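PDB 2BJF: bile salt hydrolase/transferase from Clostridium perfringens, which hydrolyses the amide bond of glycine- and taurine-conjugated bile salts to release free bile acids, and also acts as a bile acid amine N-acyltransferase. Local coordinates for residues Val183-Leu186 with Asn187-Gly191; Phe234-Asp237 with Ala238-Asn242; Phe223-Ala226 with Ser227-Ile230; Val259-Arg263 with Gly264-Thr268; Leu249-Phe252 with Phe253-Leu256. All blocks are in the same frame, centred on the assembly; numbering follows the deposited sequence.

Contact 1: Val183-Leu186 with Asn187-Gly191; sequences VANL and NQYVG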
loop_
_atom_site.group_PDB
_atom_site.type_symbol
_atom_site.label_atom_id
_atom_site.label_comp_id
_atom_site.label_asym_id
_atom_site.label_seq_id
_atom_site.Cartn_x
_atom_site.Cartn_y
_atom_site.Cartn_z
ATOM N N VAL A 183 -12.601 -9.502 -10.035
ATOM C CA VAL A 183 -12.287 -9.168 -11.427
ATOM C C VAL A 183 -12.236 -7.647 -11.628
ATOM O O VAL A 183 -11.340 -7.137 -12.305
ATOM C CB VAL A 183 -13.277 -9.838 -12.418
ATOM C CG1 VAL A 183 -13.024 -9.374 -13.848
ATOM C CG2 VAL A 183 -13.160 -11.352 -12.337
ATOM N N ALA A 184 -13.184 -6.934 -11.023
ATOM C CA ALA A 184 -13.192 -5.473 -11.065
ATOM C C ALA A 184 -12.022 -4.878 -10.276
ATOM O O ALA A 184 -11.473 -3.842 -10.662
ATOM C CB ALA A 184 -14.521 -4.924 -10.557
ATOM N N ASN A 185 -11.642 -5.539 -9.183
ATOM C CA ASN A 185 -10.516 -5.095 -8.355
ATOM C C ASN A 185 -9.176 -5.164 -9.092
ATOM O O ASN A 185 -8.274 -4.373 -8.816
ATOM C CB ASN A 185 -10.456 -5.888 -7.041
ATOM C CG ASN A 185 -9.577 -5.220 -5.985
ATOM O OD1 ASN A 185 -9.568 -3.994 -5.842
ATOM N ND2 ASN A 185 -8.848 -6.032 -5.227
ATOM N N LEU A 186 -9.057 -6.101 -10.032
ATOM C CA LEU A 186 -7.849 -6.226 -10.857
ATOM C C LEU A 186 -7.539 -4.942 -11.623
ATOM O O LEU A 186 -6.374 -4.598 -11.820
ATOM C CB LEU A 186 -7.975 -7.389 -11.842
ATOM C CG LEU A 186 -7.994 -8.819 -11.305
ATOM C CD1 LEU A 186 -8.439 -9.764 -12.403
ATOM C CD2 LEU A 186 -6.634 -9.230 -10.765
ATOM N N ASN A 187 -8.591 -4.239 -12.039
ATOM C CA ASN A 187 -8.469 -2.978 -12.781
ATOM C C ASN A 187 -7.712 -1.867 -12.045
ATOM O O ASN A 187 -7.190 -0.944 -12.675
ATOM C CB ASN A 187 -9.852 -2.470 -13.190
ATOM C CG ASN A 187 -10.530 -3.363 -14.214
ATOM O OD1 ASN A 187 -9.872 -4.008 -15.032
ATOM N ND2 ASN A 187 -11.857 -3.394 -14.180
ATOM N N GLN A 188 -7.663 -1.954 -10.718
ATOM C CA GLN A 188 -6.942 -0.967 -9.911
ATOM C C GLN A 188 -5.427 -1.108 -10.036
ATOM O O GLN A 188 -4.681 -0.198 -9.665
ATOM C CB GLN A 188 -7.356 -1.054 -8.438
ATOM C CG GLN A 188 -8.745 -0.502 -8.140
ATOM C CD GLN A 188 -8.921 0.947 -8.575
ATOM O OE1 GLN A 188 -9.741 1.250 -9.445
ATOM N NE2 GLN A 188 -8.145 1.846 -7.976
ATOM N N TYR A 189 -4.983 -2.244 -10.571
ATOM C CA TYR A 189 -3.555 -2.559 -10.657
ATOM C C TYR A 189 -2.995 -2.583 -12.083
ATOM O O TYR A 189 -1.958 -3.203 -12.338
ATOM C CB TYR A 189 -3.281 -3.881 -9.928
ATOM C CG TYR A 189 -3.677 -3.826 -8.471
ATOM C CD1 TYR A 189 -2.793 -3.338 -7.508
ATOM C CD2 TYR A 189 -4.946 -4.228 -8.057
ATOM C CE1 TYR A 189 -3.159 -3.268 -6.169
ATOM C CE2 TYR A 189 -5.322 -4.163 -6.722
ATOM C CZ TYR A 189 -4.423 -3.683 -5.785
ATOM O OH TYR A 189 -4.793 -3.617 -4.462
ATOM N N VAL A 190 -3.667 -1.885 -12.998
ATOM C CA VAL A 190 -3.204 -1.769 -14.388
ATOM C C VAL A 190 -1.816 -1.119 -14.496
ATOM O O VAL A 190 -1.131 -1.271 -15.511
ATOM C CB VAL A 190 -4.216 -1.008 -15.297
ATOM C CG1 VAL A 190 -5.505 -1.804 -15.464
ATOM C CG2 VAL A 190 -4.511 0.388 -14.758
ATOM N N GLY A 191 -1.409 -0.412 -13.442
ATOM C CA GLY A 191 -0.120 0.274 -13.409
ATOM C C GLY A 191 1.066 -0.582 -12.993
ATOM O O GLY A 191 2.196 -0.090 -12.947
HETATM O O HOH W 1 -11.232 -6.561 -15.043
HETATM O O HOH W 2 -11.618 -1.460 -9.028
HETATM O O HOH W 3 -6.968 -4.788 -3.298
#

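Contact 2: Phe234-Asp237 with Ala238-Asn242; sequences FLRD and AMIKN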
loop_
_atom_site.group_PDB
_atom_site.type_symbol
_atom_site.label_atom_id
_atom_site.label_comp_id
_atom_site.label_asym_id
_atom_site.label_seq_id
_atom_site.Cartn_x
_atom_site.Cartn_y
_atom_site.Cartn_z
ATOM N N PHE A 234 -1.500 -11.855 -11.003
ATOM C CA PHE A 234 -0.378 -11.221 -11.689
ATOM C C PHE A 234 0.873 -12.100 -11.780
ATOM O O PHE A 234 1.580 -12.054 -12.785
ATOM C CB PHE A 234 -0.068 -9.847 -11.082
ATOM C CG PHE A 234 -1.041 -8.778 -11.496
ATOM C CD1 PHE A 234 -0.871 -8.089 -12.696
ATOM C CD2 PHE A 234 -2.140 -8.473 -10.700
ATOM C CE1 PHE A 234 -1.778 -7.100 -13.093
ATOM C CE2 PHE A 234 -3.055 -7.487 -11.085
ATOM C CZ PHE A 234 -2.872 -6.801 -12.285
ATOM N N LEU A 235 1.136 -12.905 -10.749
ATOM C CA LEU A 235 2.245 -13.866 -10.798
ATOM C C LEU A 235 2.036 -14.891 -11.910
ATOM O O LEU A 235 2.979 -15.254 -12.615
ATOM C CB LEU A 235 2.429 -14.584 -9.455
ATOM C CG LEU A 235 2.921 -13.789 -8.244
ATOM C CD1 LEU A 235 2.988 -14.710 -7.050
ATOM C CD2 LEU A 235 4.272 -13.137 -8.484
ATOM N N ARG A 236 0.793 -15.350 -12.057
ATOM C CA ARG A 236 0.421 -16.276 -13.125
ATOM C C ARG A 236 0.587 -15.619 -14.494
ATOM O O ARG A 236 1.201 -16.194 -15.394
ATOM C CB ARG A 236 -1.020 -16.756 -12.933
ATOM C CG ARG A 236 -1.520 -17.716 -14.000
ATOM C CD ARG A 236 -3.015 -17.946 -13.869
ATOM N NE ARG A 236 -3.490 -18.935 -14.834
ATOM C CZ ARG A 236 -3.945 -18.648 -16.049
ATOM N NH1 ARG A 236 -4.004 -17.389 -16.469
ATOM N NH2 ARG A 236 -4.347 -19.626 -16.851
ATOM N N ASP A 237 0.042 -14.412 -14.637
ATOM C CA ASP A 237 0.124 -13.662 -15.889
ATOM C C ASP A 237 1.570 -13.448 -16.334
ATOM O O ASP A 237 1.896 -13.636 -17.508
ATOM C CB ASP A 237 -0.590 -12.314 -15.756
ATOM C CG ASP A 237 -0.513 -11.486 -17.026
ATOM O OD1 ASP A 237 -1.099 -11.898 -18.051
ATOM O OD2 ASP A 237 0.133 -10.420 -16.996
ATOM N N ALA A 238 2.427 -13.064 -15.390
ATOM C CA ALA A 238 3.833 -12.790 -15.674
ATOM C C ALA A 238 4.569 -14.023 -16.183
ATOM O O ALA A 238 5.385 -13.931 -17.102
ATOM C CB ALA A 238 4.523 -12.241 -14.443
ATOM N N MET A 239 4.279 -15.174 -15.582
ATOM C CA MET A 239 4.935 -16.413 -15.982
ATOM C C MET A 239 4.518 -16.847 -17.385
ATOM O O MET A 239 5.348 -17.307 -18.164
ATOM C CB MET A 239 4.673 -17.530 -14.974
ATOM C CG MET A 239 5.622 -18.711 -15.136
ATOM S SD MET A 239 5.287 -20.039 -13.976
ATOM C CE MET A 239 5.858 -19.313 -12.444
ATOM N N ILE A 240 3.235 -16.691 -17.704
ATOM C CA ILE A 240 2.725 -17.054 -19.027
ATOM C C ILE A 240 3.279 -16.116 -20.101
ATOM O O ILE A 240 3.679 -16.562 -21.177
ATOM C CB ILE A 240 1.175 -17.094 -19.058
ATOM C CG1 ILE A 240 0.655 -18.168 -18.096
ATOM C CG2 ILE A 240 0.661 -17.348 -20.478
ATOM C CD1 ILE A 240 -0.824 -18.060 -17.769
ATOM N N LYS A 241 3.325 -14.822 -19.791
ATOM C CA LYS A 241 3.855 -13.818 -20.713
ATOM C C LYS A 241 5.335 -14.012 -21.029
ATOM O O LYS A 241 5.734 -13.985 -22.195
ATOM C CB LYS A 241 3.637 -12.412 -20.154
ATOM C CG LYS A 241 2.258 -11.859 -20.404
ATOM C CD LYS A 241 2.096 -10.527 -19.712
ATOM C CE LYS A 241 0.808 -9.860 -20.126
ATOM N NZ LYS A 241 0.475 -8.747 -19.209
ATOM N N ASN A 242 6.138 -14.216 -19.989
ATOM C CA ASN A 242 7.592 -14.215 -20.128
ATOM C C ASN A 242 8.257 -15.591 -20.182
ATOM O O ASN A 242 9.378 -15.714 -20.680
ATOM C CB ASN A 242 8.227 -13.367 -19.021
ATOM C CG ASN A 242 7.862 -11.898 -19.129
ATOM O OD1 ASN A 242 7.888 -11.317 -20.216
ATOM N ND2 ASN A 242 7.523 -11.288 -17.999
#

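Contact 3: Phe223-Ala226 with Ser227-Ile230; sequences FTPA and SRFI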
loop_
_atom_site.group_PDB
_atom_site.type_symbol
_atom_site.label_atom_id
_atom_site.label_comp_id
_atom_site.label_asym_id
_atom_site.label_seq_id
_atom_site.Cartn_x
_atom_site.Cartn_y
_atom_site.Cartn_z
ATOM N N PHE A 223 -2.547 -11.326 3.765
ATOM C CA PHE A 223 -3.094 -12.650 3.480
ATOM C C PHE A 223 -4.618 -12.682 3.333
ATOM O O PHE A 223 -5.217 -13.761 3.339
ATOM C CB PHE A 223 -2.621 -13.659 4.538
ATOM C CG PHE A 223 -1.126 -13.799 4.615
ATOM C CD1 PHE A 223 -0.453 -14.676 3.769
ATOM C CD2 PHE A 223 -0.389 -13.051 5.530
ATOM C CE1 PHE A 223 0.934 -14.805 3.829
ATOM C CE2 PHE A 223 1.000 -13.174 5.599
ATOM C CZ PHE A 223 1.659 -14.055 4.750
ATOM N N THR A 224 -5.244 -11.512 3.186
ATOM C CA THR A 224 -6.687 -11.467 2.915
ATOM C C THR A 224 -6.980 -12.067 1.539
ATOM O O THR A 224 -6.106 -12.072 0.665
ATOM C CB THR A 224 -7.280 -10.037 2.976
ATOM O OG1 THR A 224 -6.655 -9.207 1.989
ATOM C CG2 THR A 224 -7.123 -9.432 4.364
ATOM N N PRO A 225 -8.205 -12.590 1.345
ATOM C CA PRO A 225 -8.583 -13.156 0.047
ATOM C C PRO A 225 -8.382 -12.199 -1.134
ATOM O O PRO A 225 -7.889 -12.624 -2.179
ATOM C CB PRO A 225 -10.062 -13.497 0.231
ATOM C CG PRO A 225 -10.218 -13.709 1.698
ATOM C CD PRO A 225 -9.292 -12.714 2.335
ATOM N N ALA A 226 -8.747 -10.927 -0.967
ATOM C CA ALA A 226 -8.600 -9.943 -2.043
ATOM C C ALA A 226 -7.135 -9.717 -2.429
ATOM O O ALA A 226 -6.798 -9.684 -3.614
ATOM C CB ALA A 226 -9.273 -8.626 -1.669
ATOM N N SER A 227 -6.269 -9.581 -1.429
ATOM C CA SER A 227 -4.843 -9.373 -1.676
ATOM C C SER A 227 -4.188 -10.590 -2.324
ATOM O O SER A 227 -3.369 -10.449 -3.237
ATOM C CB SER A 227 -4.123 -8.996 -0.384
ATOM O OG SER A 227 -4.582 -7.738 0.080
ATOM N N ARG A 228 -4.564 -11.780 -1.860
ATOM C CA ARG A 228 -4.052 -13.021 -2.437
ATOM C C ARG A 228 -4.502 -13.204 -3.885
ATOM O O ARG A 228 -3.723 -13.663 -4.721
ATOM C CB ARG A 228 -4.431 -14.228 -1.574
ATOM C CG ARG A 228 -3.696 -14.264 -0.240
ATOM C CD ARG A 228 -3.957 -15.548 0.535
ATOM N NE ARG A 228 -5.265 -15.569 1.191
ATOM C CZ ARG A 228 -6.348 -16.171 0.706
ATOM N NH1 ARG A 228 -6.303 -16.802 -0.462
ATOM N NH2 ARG A 228 -7.486 -16.137 1.389
ATOM N N PHE A 229 -5.748 -12.825 -4.177
ATOM C CA PHE A 229 -6.284 -12.884 -5.542
ATOM C C PHE A 229 -5.433 -12.039 -6.491
ATOM O O PHE A 229 -5.042 -12.505 -7.561
ATOM C CB PHE A 229 -7.749 -12.424 -5.571
ATOM C CG PHE A 229 -8.464 -12.713 -6.869
ATOM C CD1 PHE A 229 -9.357 -13.776 -6.963
ATOM C CD2 PHE A 229 -8.268 -11.906 -7.990
ATOM C CE1 PHE A 229 -10.029 -14.045 -8.158
ATOM C CE2 PHE A 229 -8.933 -12.165 -9.188
ATOM C CZ PHE A 229 -9.817 -13.237 -9.271
ATOM N N ILE A 230 -5.142 -10.804 -6.085
ATOM C CA ILE A 230 -4.318 -9.904 -6.892
ATOM C C ILE A 230 -2.941 -10.510 -7.158
ATOM O O ILE A 230 -2.495 -10.560 -8.304
ATOM C CB ILE A 230 -4.184 -8.493 -6.243
ATOM C CG1 ILE A 230 -5.563 -7.833 -6.058
ATOM C CG2 ILE A 230 -3.228 -7.600 -7.050
ATOM C CD1 ILE A 230 -6.394 -7.667 -7.334
#

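Contact 4: Val259-Arg263 with Gly264-Thr268; sequences VAMVR and GSTRT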
loop_
_atom_site.group_PDB
_atom_site.type_symbol
_atom_site.label_atom_id
_atom_site.label_comp_id
_atom_site.label_asym_id
_atom_site.label_seq_id
_atom_site.Cartn_x
_atom_site.Cartn_y
_atom_site.Cartn_z
ATOM N N VAL A 259 1.324 -16.996 -1.835
ATOM C CA VAL A 259 0.085 -16.661 -1.130
ATOM C C VAL A 259 -0.234 -17.640 0.006
ATOM O O VAL A 259 -1.332 -17.622 0.567
ATOM C CB VAL A 259 -1.122 -16.524 -2.104
ATOM C CG1 VAL A 259 -0.974 -15.275 -2.970
ATOM C CG2 VAL A 259 -1.287 -17.775 -2.971
ATOM N N ALA A 260 0.743 -18.478 0.350
ATOM C CA ALA A 260 0.593 -19.441 1.436
ATOM C C ALA A 260 0.670 -18.765 2.803
ATOM O O ALA A 260 1.482 -17.863 3.016
ATOM C CB ALA A 260 1.647 -20.540 1.320
ATOM N N MET A 261 -0.190 -19.199 3.722
ATOM C CA MET A 261 -0.189 -18.682 5.089
ATOM C C MET A 261 0.885 -19.361 5.933
ATOM O O MET A 261 1.133 -20.563 5.789
ATOM C CB MET A 261 -1.561 -18.851 5.741
ATOM C CG MET A 261 -2.650 -18.004 5.109
ATOM S SD MET A 261 -4.265 -18.324 5.831
ATOM C CE MET A 261 -5.306 -17.380 4.724
ATOM N N VAL A 262 1.505 -18.576 6.810
ATOM C CA VAL A 262 2.642 -19.006 7.627
ATOM C C VAL A 262 2.256 -18.975 9.106
ATOM O O VAL A 262 1.636 -18.014 9.568
ATOM C CB VAL A 262 3.875 -18.088 7.387
ATOM C CG1 VAL A 262 5.091 -18.582 8.161
ATOM C CG2 VAL A 262 4.202 -17.991 5.898
ATOM N N ARG A 263 2.623 -20.027 9.842
ATOM C CA ARG A 263 2.261 -20.163 11.258
ATOM C C ARG A 263 2.581 -18.921 12.087
ATOM O O ARG A 263 3.707 -18.418 12.059
ATOM C CB ARG A 263 2.936 -21.391 11.882
ATOM C CG ARG A 263 2.292 -21.852 13.185
ATOM C CD ARG A 263 3.055 -23.004 13.836
ATOM N NE ARG A 263 3.083 -24.206 13.006
ATOM C CZ ARG A 263 2.139 -25.144 12.987
ATOM N NH1 ARG A 263 1.059 -25.039 13.754
ATOM N NH2 ARG A 263 2.277 -26.195 12.190
ATOM N N GLY A 264 1.576 -18.435 12.812
ATOM C CA GLY A 264 1.753 -17.335 13.756
ATOM C C GLY A 264 1.230 -15.974 13.328
ATOM O O GLY A 264 0.847 -15.167 14.177
ATOM N N SER A 265 1.214 -15.713 12.022
ATOM C CA SER A 265 0.921 -14.368 11.504
ATOM C C SER A 265 -0.509 -14.133 11.024
ATOM O O SER A 265 -0.921 -12.985 10.841
ATOM C CB SER A 265 1.923 -13.974 10.410
ATOM O OG SER A 265 2.110 -15.023 9.478
ATOM N N THR A 266 -1.256 -15.214 10.808
ATOM C CA THR A 266 -2.681 -15.121 10.489
ATOM C C THR A 266 -3.481 -15.793 11.604
ATOM O O THR A 266 -3.837 -16.972 11.516
ATOM C CB THR A 266 -3.007 -15.730 9.098
ATOM O OG1 THR A 266 -2.165 -15.132 8.107
ATOM C CG2 THR A 266 -4.469 -15.486 8.718
ATOM N N ARG A 267 -3.742 -15.027 12.659
ATOM C CA ARG A 267 -4.412 -15.539 13.853
ATOM C C ARG A 267 -5.911 -15.272 13.812
ATOM O O ARG A 267 -6.343 -14.135 13.612
ATOM C CB ARG A 267 -3.804 -14.917 15.117
ATOM C CG ARG A 267 -2.300 -15.132 15.277
ATOM C CD ARG A 267 -1.966 -16.521 15.809
ATOM N NE ARG A 267 -2.207 -16.624 17.247
ATOM C CZ ARG A 267 -2.002 -17.721 17.973
ATOM N NH1 ARG A 267 -1.549 -18.831 17.403
ATOM N NH2 ARG A 267 -2.250 -17.707 19.275
ATOM N N THR A 268 -6.697 -16.329 14.006
ATOM C CA THR A 268 -8.155 -16.218 14.065
ATOM C C THR A 268 -8.581 -15.593 15.394
ATOM O O THR A 268 -7.765 -15.455 16.309
ATOM C CB THR A 268 -8.834 -17.598 13.912
ATOM O OG1 THR A 268 -8.511 -18.422 15.039
ATOM C CG2 THR A 268 -8.385 -18.291 12.625
HETATM O O HOH W 4 -0.832 -18.161 10.876
HETATM O O HOH W 5 0.471 -15.881 7.450
HETATM O O HOH W 6 4.388 -16.087 10.679
#

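Contact 5: Leu249-Phe252 with Phe253-Leu256; sequences LIEF and FHIL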
loop_
_atom_site.group_PDB
_atom_site.type_symbol
_atom_site.label_atom_id
_atom_site.label_comp_id
_atom_site.label_asym_id
_atom_site.label_seq_id
_atom_site.Cartn_x
_atom_site.Cartn_y
_atom_site.Cartn_z
ATOM N N LEU A 249 5.597 -28.580 -13.500
ATOM C CA LEU A 249 4.972 -28.877 -12.209
ATOM C C LEU A 249 5.402 -27.955 -11.064
ATOM O O LEU A 249 4.556 -27.424 -10.340
ATOM C CB LEU A 249 5.211 -30.343 -11.823
ATOM C CG LEU A 249 4.576 -30.865 -10.529
ATOM C CD1 LEU A 249 3.057 -30.751 -10.565
ATOM C CD2 LEU A 249 4.995 -32.305 -10.279
ATOM N N ILE A 250 6.709 -27.763 -10.903
ATOM C CA ILE A 250 7.225 -26.997 -9.767
ATOM C C ILE A 250 6.814 -25.517 -9.797
ATOM O O ILE A 250 6.654 -24.898 -8.745
ATOM C CB ILE A 250 8.769 -27.173 -9.582
ATOM C CG1 ILE A 250 9.196 -26.819 -8.151
ATOM C CG2 ILE A 250 9.560 -26.369 -10.615
ATOM C CD1 ILE A 250 8.606 -27.721 -7.072
ATOM N N GLU A 251 6.615 -24.973 -10.999
ATOM C CA GLU A 251 6.200 -23.575 -11.164
ATOM C C GLU A 251 4.846 -23.296 -10.510
ATOM O O GLU A 251 4.624 -22.219 -9.947
ATOM C CB GLU A 251 6.151 -23.185 -12.646
ATOM C CG GLU A 251 7.483 -23.282 -13.396
ATOM C CD GLU A 251 8.540 -22.289 -12.924
ATOM O OE1 GLU A 251 8.269 -21.475 -12.016
ATOM O OE2 GLU A 251 9.657 -22.327 -13.477
ATOM N N PHE A 252 3.951 -24.279 -10.598
ATOM C CA PHE A 252 2.642 -24.232 -9.952
ATOM C C PHE A 252 2.799 -23.983 -8.451
ATOM O O PHE A 252 2.119 -23.131 -7.878
ATOM C CB PHE A 252 1.903 -25.550 -10.211
ATOM C CG PHE A 252 0.456 -25.541 -9.809
ATOM C CD1 PHE A 252 -0.535 -25.274 -10.749
ATOM C CD2 PHE A 252 0.077 -25.837 -8.500
ATOM C CE1 PHE A 252 -1.880 -25.277 -10.388
ATOM C CE2 PHE A 252 -1.266 -25.841 -8.131
ATOM C CZ PHE A 252 -2.244 -25.558 -9.077
ATOM N N PHE A 253 3.717 -24.719 -7.827
ATOM C CA PHE A 253 3.970 -24.600 -6.394
ATOM C C PHE A 253 4.637 -23.275 -6.027
ATOM O O PHE A 253 4.328 -22.694 -4.986
ATOM C CB PHE A 253 4.784 -25.797 -5.891
ATOM C CG PHE A 253 3.986 -27.071 -5.808
ATOM C CD1 PHE A 253 3.426 -27.477 -4.599
ATOM C CD2 PHE A 253 3.778 -27.854 -6.942
ATOM C CE1 PHE A 253 2.676 -28.650 -4.519
ATOM C CE2 PHE A 253 3.030 -29.029 -6.872
ATOM C CZ PHE A 253 2.477 -29.427 -5.657
ATOM N N HIS A 254 5.530 -22.791 -6.889
ATOM C CA HIS A 254 6.162 -21.487 -6.675
ATOM C C HIS A 254 5.143 -20.352 -6.629
ATOM O O HIS A 254 5.237 -19.466 -5.779
ATOM C CB HIS A 254 7.234 -21.209 -7.731
ATOM C CG HIS A 254 8.517 -21.939 -7.487
ATOM N ND1 HIS A 254 9.375 -21.608 -6.460
ATOM C CD2 HIS A 254 9.090 -22.979 -8.137
ATOM C CE1 HIS A 254 10.418 -22.419 -6.483
ATOM N NE2 HIS A 254 10.271 -23.258 -7.492
ATOM N N ILE A 255 4.165 -20.395 -7.533
ATOM C CA ILE A 255 3.099 -19.393 -7.560
ATOM C C ILE A 255 2.283 -19.429 -6.263
ATOM O O ILE A 255 2.104 -18.401 -5.606
ATOM C CB ILE A 255 2.175 -19.558 -8.800
ATOM C CG1 ILE A 255 2.950 -19.261 -10.089
ATOM C CG2 ILE A 255 0.964 -18.635 -8.696
ATOM C CD1 ILE A 255 2.221 -19.659 -11.371
ATOM N N LEU A 256 1.811 -20.616 -5.887
ATOM C CA LEU A 256 0.976 -20.753 -4.693
ATOM C C LEU A 256 1.714 -20.508 -3.375
ATOM O O LEU A 256 1.105 -20.064 -2.401
ATOM C CB LEU A 256 0.244 -22.100 -4.678
ATOM C CG LEU A 256 -0.916 -22.259 -5.671
ATOM C CD1 LEU A 256 -1.600 -23.595 -5.467
ATOM C CD2 LEU A 256 -1.936 -21.132 -5.551
#

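Contact 1: Val183-Leu186 with Asn187-Gly191
Three successive backbone hydrogen bonds, Asn187 N to Ala184 O (3.2 Å), Gln188 N to Asn185 O (3.1 Å) and Tyr189 N to Leu186 O (3.0 Å), span three residues each and wind the chain into 3-10 turns where helix 179-186 passes into the loop before strand 199-202. Tyr189 turns back against this end: with CG beside its own backbone N (chi1 -59°), the ring presents an edge to Asn185, and its CD2 comes within 3.4 Å of Asn185 O, near the ring plane. Asn187 suits the turn because its OD1 can take two bonds: one from Thr208 N of the second subunit and another from a water that also donates to Val183 O. Leu186, apolar and buried, packs on Ile230 and Ala233 of helix 225-243. The polar ends of Asn185 and Tyr189 are joined through a single water, which accepts from Asn185 ND2 at 3.0 Å and lies 2.7 Å from Tyr189 OH.

Contact 2: Phe234-Asp237 with Ala238-Asn242
Within the long alpha-helix 225-243, Asp237 and Lys241 stand one turn apart and join in a salt bridge, Lys241 NZ lying 2.8 Å from Asp237 OD2 on the syn lone pair of that oxygen. The aspartate CG, anti to the backbone N (chi1 179°), turns the carboxylate toward Lys241, while the lysine, extended beyond CG, reaches back toward it from the next turn. Each charge has a second partner: Asp237 OD2 also binds Tyr194 OH, and Lys241 NZ donates to Lys201 O of the second subunit. Two donors on one buried oxygen would tend to keep the aspartate ionised. Arg236 and Ile240 make a different pair. Ile240 CD1 sits over one face of the guanidinium, 3.5 Å from Arg236 NH1, so the methyl packs on the rim of the flat cation while Arg236 NE donates a hydrogen bond to Ala6 O on strand 3-8. Beneath both pairs run the backbone bonds Ala238 N to Phe234 O (2.9 Å), Ile240 N to Arg236 O (3.1 Å) and Lys241 N to Asp237 O (2.9 Å). An acid followed four residues later by a lysine is the classic i to i+4 ion pair of an alpha-helix.

Contact 3: Phe223-Ala226 with Ser227-Ile230
Arg228 N binds Thr224 O at 3.0 Å, Phe229 N binds Pro225 O at 2.9 Å and Ile230 N binds Ala226 O at 3.2 Å, and with these bonds the first turn of helix 225-243 takes shape. Thr224 is its N-cap: chi1 of 61° sets OG1 between the backbone N and the carbonyl carbon, from where it accepts a weak capping bond from Ser227 N (3.5 Å). Both hydroxyls have stronger ties to Asp222, Thr224 OG1 to OD2 and Ser227 OG to OD1. Pro225 suits the first helical position, where no backbone N-H is needed within the helix. Arg228 folds back past this start, its chain bent at chi3 (-77°), and NE donates to Phe223 O at 2.8 Å; the oxygen lies in the guanidinium plane, whereas the donor stands above the carbonyl plane. One guanidinium face rests on Pro225, with NH2 3.4 Å from Pro225 CA. The far end of Arg228 meets the active site, NH1 bonding to the backbone O of Cys2, the probable nucleophile, and NH2 to Asn175 OD1 in the taurine pocket, consistent with a second-shell role. Phe229 stacks on His182 and Ile230 packs against Asn185 and Leu186, setting this turn against helix 179-186.

Contact 4: Val259-Arg263 with Gly264-Thr268
Val262 and Ser265 close the tight part of this contact, a type II beta turn in which Ser265 N reaches Val262 O in a weak but straight bond (3.4 Å, 170°). Gly264 fits the third place of the turn: at its phi of 105° a CB would be jammed against Arg263 O, which calls for glycine. Met261 and Thr266 meet directly, crossing at about a right angle, Met261 SD 4.1 Å from Thr266 CG2. The looser part is bridged by water. One water accepts from Val262 N, donates to Ser265 OG and lies 2.8 Å from Thr266 OG1; a second accepts from Ser265 OG and donates to Arg263 O; a third links Thr266 N with Val262 O. Arg263 NE forms a salt bridge with Glu251 of the fourth subunit. The side chain of Met261 is about 5 Å from the bound taurine, so this loop borders the active-site region. The turn bond and these waters, which join main-chain N and O atoms to the Ser265 and Thr266 hydroxyls, thus act alongside bonds to Thr276, Tyr294 and Asp274.

Contact 5: Leu249-Phe252 with Phe253-Leu256
Phe252 and Leu256, four residues apart, run side by side in the same direction, and Leu256 CD1 approaches the ring at CE2 to 3.5 Å. Leu249 and Phe253 repeat the pattern on a neighbouring strip: they too point the same way, with Leu249 CD1 4.1 Å from Phe253 CE2. The Phe253 ring, whose CG lies beside its backbone N (chi1 -73°), also brings an edge to the main chain, CD2 standing 3.5 Å from Leu249 O in the ring plane. These large apolar groups suit the inner side of helix 249-257, which packs on the antiparallel sheet of the N-terminal nucleophile hydrolase fold: Phe252 meets Leu5 of strand 3-8 and Cys281 of strand 275-283, while Phe253 and Leu256 meet Thr279. Ile250 and His254 are set differently, their side chains slanting across one another so that Ile250 CG1 lies 3.8 Å from His254 NE2. The imidazole leans back toward the preceding turn, its CD2 3.2 Å from Ile250 O, the same oxygen that takes the helical bond from His254 N (3.0 Å). Its outer end belongs to the subunit interface, for NE2 is hydrogen-bonded to Tyr294 O of the fourth subunit and the ring stacks on that tyrosine. Further along, Leu256 N binds Phe252 O at 3.2 Å.

In the fold
All five contacts are largely buried, and each also meets at least one other subunit. Contact 1, its centre about 22 Å from that of the chain, meets the second and third subunits and touches contact 3 through Ile230. Contacts 2 and 3 share helix 225-243: the capped start lies beside the active site and bonds mainly to its own chain, whereas Lys241 in a later turn bonds to the second subunit. Contact 5 is largely apolar on its sheet side, backed by strands 3-8 and 275-283, and meets contact 2 where Met239 packs on Ile255. Contact 4, the one without helix, is bridged by water and touches contact 3 through Phe223 and Arg228. Contacts 2 to 5 all meet the fourth subunit.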